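Local atomic coordinates of nucleoprotein (Human coronavirus NL63, PDB entry 5EPW), a protein that probably packages the viral RNA genome into a helical ribonucleocapsid, the piece described here being its C-terminal domain, which probably mediates dimerization. Residues E33-V36 with I37-F40; D51-L54 with V55-V59. All coordinates share one frame; numbering follows the deposited sequence. Where two conformers were deposited one is given.

Interaction 1: residues E33-V36 with I37-F40; sequences EENV and IQCF
Asn-35 and Gln-38 exchange side-chain-to-backbone hydrogen bonds in a capping box that starts the short helix 36-39. With CG of Asn-35 turned in between its own backbone N and carbonyl carbon (chi1 71°), OD1 swings over the first turn and accepts from Gln-38 N at 3.0 Å, nearly in line with its C=O bond. Gln-38 answers by reaching back along the chain: extended beyond CG, it brings OE1 to 2.9 Å from Asn-35 N. That bond is almost straight at hydrogen (170°), but the donor stands above the carbonyl plane of the amide. The two side chains cross at about a right angle, their amide planes 76° apart, and the CG methylene of Gln-38 lies 3.4 Å from Asn-35 OD1. Behind the box the helical bonds begin, Cys-39 N to Asn-35 O and Phe-40 N to Val-36 O, both 2.9 Å. Val-36 CG1 meets the ring of Phe-40 at CD2 (4.2 Å), while Phe-79 of the second subunit packs on Val-36. Glu-34 turns its carboxylate elsewhere, to Ser-19 and Gln-20. The reciprocal bonds give partners to two N-H groups, Asn-35 N and Gln-38 N, and restrain both side chains where the loop becomes helix.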
ATOM      1  N   GLU B  33       7.403  10.269  18.472  1.00 22.42           N
ATOM      2  CA  GLU B  33       8.807  10.728  18.402  0.50 23.00           C
ATOM      3  C   GLU B  33       9.184  11.257  17.024  1.00 23.70           C
ATOM      4  O   GLU B  33       9.871  12.237  16.860  1.00 25.06           O
ATOM      5  CB  GLU B  33       9.744   9.572  18.794  0.50 24.83           C
ATOM      6  CG  GLU B  33       9.323   8.756  20.033  0.50 29.85           C
ATOM      7  CD  GLU B  33       8.323   7.639  19.777  0.50 28.32           C
ATOM      8  OE1 GLU B  33       7.198   7.788  20.226  0.50 22.73           O
ATOM      9  OE2 GLU B  33       8.671   6.589  19.176  0.50 36.01           O
ATOM     10  N   GLU B  34       8.712  10.557  15.962  1.00 20.08           N
ATOM     11  CA  GLU B  34       8.993  10.967  14.581  1.00 17.55           C
ATOM     12  C   GLU B  34       7.669  10.712  13.818  1.00 18.11           C
ATOM     13  O   GLU B  34       7.339   9.597  13.355  1.00 17.29           O
ATOM     14  CB  GLU B  34      10.083  10.121  13.960  1.00 21.94           C
ATOM     15  CG  GLU B  34      11.502  10.427  14.503  1.00 26.34           C
ATOM     16  CD  GLU B  34      12.566   9.753  13.658  1.00 32.56           C
ATOM     17  OE1 GLU B  34      12.617   8.536  13.764  1.00 30.99           O
ATOM     18  OE2 GLU B  34      13.294  10.445  12.886  1.00 45.24           O
ATOM     19  N   ASN B  35       6.896  11.777  13.768  1.00 17.59           N
ATOM     20  CA  ASN B  35       5.479  11.637  13.407  1.00 16.16           C
ATOM     21  C   ASN B  35       5.228  11.649  11.876  1.00 15.32           C
ATOM     22  O   ASN B  35       6.163  11.577  11.078  1.00 15.68           O
ATOM     23  CB  ASN B  35       4.663  12.648  14.186  1.00 17.78           C
ATOM     24  CG  ASN B  35       4.883  14.071  13.704  1.00 21.07           C
ATOM     25  OD1 ASN B  35       5.331  14.363  12.552  1.00 19.49           O
ATOM     26  ND2 ASN B  35       4.598  15.026  14.648  1.00 22.19           N
ATOM     27  N   VAL B  36       3.958  11.686  11.517  1.00 15.43           N
ATOM     28  CA  VAL B  36       3.600  11.593  10.122  1.00 15.12           C
ATOM     29  C   VAL B  36       4.146  12.777   9.279  1.00 14.83           C
ATOM     30  O   VAL B  36       4.515  12.616   8.125  1.00 14.43           O
ATOM     31  CB  VAL B  36       2.066  11.428   9.960  1.00 13.86           C
ATOM     32  CG1 VAL B  36       1.600  11.574   8.522  1.00 15.60           C
ATOM     33  CG2 VAL B  36       1.662  10.118  10.550  1.00 14.49           C
ATOM     34  N   ILE B  37       4.077  13.977   9.858  1.00 15.18           N
ATOM     35  CA  ILE B  37       4.638  15.117   9.168  1.00 17.44           C
ATOM     36  C   ILE B  37       6.161  15.017   8.961  1.00 17.64           C
ATOM     37  O   ILE B  37       6.685  15.333   7.875  1.00 19.79           O
ATOM     38  CB  ILE B  37       4.321  16.426   9.948  1.00 18.30           C
ATOM     39  CG1 ILE B  37       2.847  16.715   9.978  1.00 20.10           C
ATOM     40  CG2 ILE B  37       5.194  17.605   9.461  1.00 20.28           C
ATOM     41  CD1 ILE B  37       2.411  17.746  11.011  1.00 21.35           C
ATOM     42  N   GLN B  38       6.866  14.478   9.979  1.00 16.89           N
ATOM     43  CA  GLN B  38       8.290  14.311   9.937  1.00 19.18           C
ATOM     44  C   GLN B  38       8.701  13.227   8.927  1.00 18.20           C
ATOM     45  O   GLN B  38       9.618  13.378   8.163  1.00 21.94           O
ATOM     46  CB  GLN B  38       8.797  14.042  11.381  1.00 21.65           C
ATOM     47  CG  GLN B  38       8.570  15.215  12.387  1.00 28.06           C
ATOM     48  CD  GLN B  38       8.916  14.816  13.851  1.00 33.16           C
ATOM     49  OE1 GLN B  38       8.111  14.222  14.611  1.00 29.41           O
ATOM     50  NE2 GLN B  38      10.161  15.120  14.249  1.00 44.00           N
ATOM     51  N   CYS B  39       7.979  12.102   8.900  1.00 16.27           N
ATOM     52  CA  CYS B  39       8.320  10.995   8.017  1.00 17.98           C
ATOM     53  C   CYS B  39       7.843  11.141   6.585  1.00 16.91           C
ATOM     54  O   CYS B  39       8.531  10.711   5.686  1.00 17.07           O
ATOM     55  CB  CYS B  39       7.706   9.660   8.521  1.00 14.96           C
ATOM     56  SG  CYS B  39       8.398   9.049  10.075  1.00 16.77           S
ATOM     57  N   PHE B  40       6.673  11.770   6.397  1.00 15.22           N
ATOM     58  CA  PHE B  40       6.049  11.854   5.129  1.00 16.23           C
ATOM     59  C   PHE B  40       5.877  13.304   4.720  1.00 20.89           C
ATOM     60  O   PHE B  40       6.787  13.905   4.169  1.00 29.01           O
ATOM     61  CB  PHE B  40       4.768  10.984   5.102  1.00 15.38           C
ATOM     62  CG  PHE B  40       4.981   9.564   5.556  1.00 14.07           C
ATOM     63  CD1 PHE B  40       5.810   8.731   4.871  1.00 14.48           C
ATOM     64  CD2 PHE B  40       4.355   9.042   6.652  1.00 15.12           C
ATOM     65  CE1 PHE B  40       5.981   7.387   5.295  1.00 15.01           C
ATOM     66  CE2 PHE B  40       4.549   7.706   7.111  1.00 14.40           C
ATOM     67  CZ  PHE B  40       5.426   6.914   6.409  1.00 13.55           C
TER

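Interaction 2: residues D51-L54 with V55-V59; sequences DSDL and VQNGV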
ATOM      1  N   ASP B  51      -6.633  11.740  10.872  1.00 15.94           N
ATOM      2  CA  ASP B  51      -6.906  12.882  11.701  1.00 17.22           C
ATOM      3  C   ASP B  51      -5.743  13.379  12.523  1.00 19.80           C
ATOM      4  O   ASP B  51      -4.619  12.861  12.419  1.00 17.82           O
ATOM      5  CB  ASP B  51      -8.169  12.541  12.570  1.00 19.14           C
ATOM      6  CG  ASP B  51      -7.942  11.521  13.663  1.00 21.42           C
ATOM      7  OD1 ASP B  51      -6.782  11.276  14.042  1.00 20.00           O
ATOM      8  OD2 ASP B  51      -8.900  10.855  14.149  1.00 23.87           O
ATOM      9  N   SER B  52      -5.934  14.385  13.373  1.00 20.93           N
ATOM     10  CA  SER B  52      -4.830  14.977  14.056  1.00 18.89           C
ATOM     11  C   SER B  52      -4.147  13.976  15.020  1.00 16.27           C
ATOM     12  O   SER B  52      -2.940  14.101  15.184  1.00 16.95           O
ATOM     13  CB  SER B  52      -5.324  16.157  14.910  1.00 24.97           C
ATOM     14  OG  SER B  52      -6.264  15.686  15.864  1.00 34.99           O
ATOM     15  N   ASP B  53      -4.882  13.053  15.619  1.00 17.10           N
ATOM     16  CA  ASP B  53      -4.308  12.036  16.521  1.00 18.90           C
ATOM     17  C   ASP B  53      -3.407  11.036  15.734  1.00 17.83           C
ATOM     18  O   ASP B  53      -2.283  10.696  16.153  1.00 16.39           O
ATOM     19  CB  ASP B  53      -5.389  11.250  17.273  1.00 21.77           C
ATOM     20  CG  ASP B  53      -4.788  10.315  18.312  1.00 24.28           C
ATOM     21  OD1 ASP B  53      -4.061  10.782  19.178  1.00 26.98           O
ATOM     22  OD2 ASP B  53      -4.963   9.092  18.293  1.00 31.56           O
ATOM     23  N   LEU B  54      -3.935  10.632  14.558  1.00 16.12           N
ATOM     24  CA  LEU B  54      -3.131   9.761  13.699  1.00 16.56           C
ATOM     25  C   LEU B  54      -1.892  10.467  13.225  1.00 15.48           C
ATOM     26  O   LEU B  54      -0.781   9.833  13.079  1.00 14.37           O
ATOM     27  CB  LEU B  54      -3.957   9.259  12.548  1.00 17.00           C
ATOM     28  CG  LEU B  54      -4.710   7.985  12.742  1.00 21.23           C
ATOM     29  CD1 LEU B  54      -3.900   6.716  12.785  1.00 18.95           C
ATOM     30  CD2 LEU B  54      -5.666   8.037  13.922  1.00 22.69           C
ATOM     31  N   VAL B  55      -1.978  11.710  12.836  1.00 13.91           N
ATOM     32  CA  VAL B  55      -0.847  12.485  12.398  1.00 13.92           C
ATOM     33  C   VAL B  55       0.235  12.616  13.512  1.00 15.49           C
ATOM     34  O   VAL B  55       1.432  12.448  13.279  1.00 15.16           O
ATOM     35  CB  VAL B  55      -1.259  13.881  11.819  1.00 15.20           C
ATOM     36  CG1 VAL B  55      -0.036  14.731  11.654  1.00 16.21           C
ATOM     37  CG2 VAL B  55      -2.077  13.676  10.520  1.00 16.29           C
ATOM     38  N   GLN B  56      -0.243  12.930  14.718  1.00 16.50           N
ATOM     39  CA  GLN B  56       0.624  13.122  15.894  0.50 16.42           C
ATOM     40  C   GLN B  56       1.333  11.881  16.374  1.00 16.73           C
ATOM     41  O   GLN B  56       2.456  11.936  16.837  1.00 18.18           O
ATOM     42  CB  GLN B  56      -0.277  13.625  17.062  0.50 17.63           C
ATOM     43  CG  GLN B  56       0.414  13.802  18.390  0.50 21.23           C
ATOM     44  CD  GLN B  56      -0.405  14.587  19.390  0.50 23.77           C
ATOM     45  OE1 GLN B  56      -0.133  15.736  19.611  0.50 28.86           O
ATOM     46  NE2 GLN B  56      -1.345  13.951  20.032  0.50 23.12           N
ATOM     47  N   ASN B  57       0.629  10.757  16.315  1.00 16.31           N
ATOM     48  CA  ASN B  57       1.040   9.513  16.997  1.00 16.35           C
ATOM     49  C   ASN B  57       1.388   8.356  16.021  1.00 14.15           C
ATOM     50  O   ASN B  57       1.965   7.381  16.403  1.00 15.68           O
ATOM     51  CB  ASN B  57      -0.009   9.080  17.991  1.00 17.10           C
ATOM     52  CG  ASN B  57      -0.104  10.051  19.147  1.00 20.86           C
ATOM     53  OD1 ASN B  57       0.884  10.244  19.846  1.00 21.41           O
ATOM     54  ND2 ASN B  57      -1.221  10.741  19.272  1.00 21.39           N
ATOM     55  N   GLY B  58       1.115   8.577  14.715  1.00 14.58           N
ATOM     56  CA  GLY B  58       1.426   7.537  13.727  1.00 13.05           C
ATOM     57  C   GLY B  58       0.839   6.190  14.109  1.00 14.03           C
ATOM     58  O   GLY B  58      -0.393   6.061  14.478  1.00 14.03           O
ATOM     59  N   VAL B  59       1.628   5.113  13.917  1.00 13.05           N
ATOM     60  CA  VAL B  59       1.161   3.750  14.244  1.00 13.86           C
ATOM     61  C   VAL B  59       0.851   3.513  15.730  1.00 14.60           C
ATOM     62  O   VAL B  59       0.231   2.528  16.062  1.00 17.18           O
ATOM     63  CB  VAL B  59       2.108   2.686  13.680  1.00 15.20           C
ATOM     64  CG1 VAL B  59       2.302   2.868  12.135  1.00 15.25           C
ATOM     65  CG2 VAL B  59       3.418   2.610  14.475  1.00 16.15           C
TER
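Asp-53 and Asn-57 meet one turn apart in the second half of the short helix 52-57, a local contact along one helix of the C-terminal domain. Asp-53 CG lies anti to the backbone N (chi1 -174°), which carries OD1 along the helix surface to 2.8 Å from Asn-57 ND2. The hydrogen bond is weak, bent to 126° at hydrogen, with carboxylate and amide planes 57° apart. The same ND2 makes a second weak bond to Asp-53 O, an oxygen that also accepts from Asn-57 N at 2.9 Å; the side-chain bonds thus supplement the backbone bond of the last turn only weakly. At the N-terminal end Asp-51 is the N-cap, its OD1 accepting from Leu-54 N at 3.0 Å in a nearly straight bond, while Val-55 lays CG2 3.3 Å from Asp-51 O. Gly-58 N closes on Leu-54 O at 2.8 Å, where the chain leaves helical geometry with positive phi. Leu-54 CD1 comes within 3.9 Å of Gly-58 O. On the buried side Leu-54 packs against Phe-64 and Leu-67 of helix 64-68 and against Phe-79 of the second subunit, and Asp-51 N donates to the side-chain OE1 of Gln-115, the last residue of helix 109-115.

Overall arrangement
Interactions 1 and 2 cap two successive short helices, 36-39 and 52-57, whose contact centres lie about 9 Å apart. They touch directly: Val-36 N probably donates to Val-55 O at 3.2 Å, Asn-35 CB packs on the carbonyls of Val-55 and Gln-56, and Val-36 CG2 reaches Leu-54 O. Both are partly buried. The cap of interaction 1 is reciprocal, with the glutamine amide returning a bond; in interaction 2 an aspartate side chain caps the start, and a weakly bonded acid-amide pair lies along the last turn. Their polar groups lie mostly in exposed or partly exposed positions, whereas buried Val-36 and Leu-54 both pack on Phe-79 of the second subunit, placing the two helices at the dimer interface.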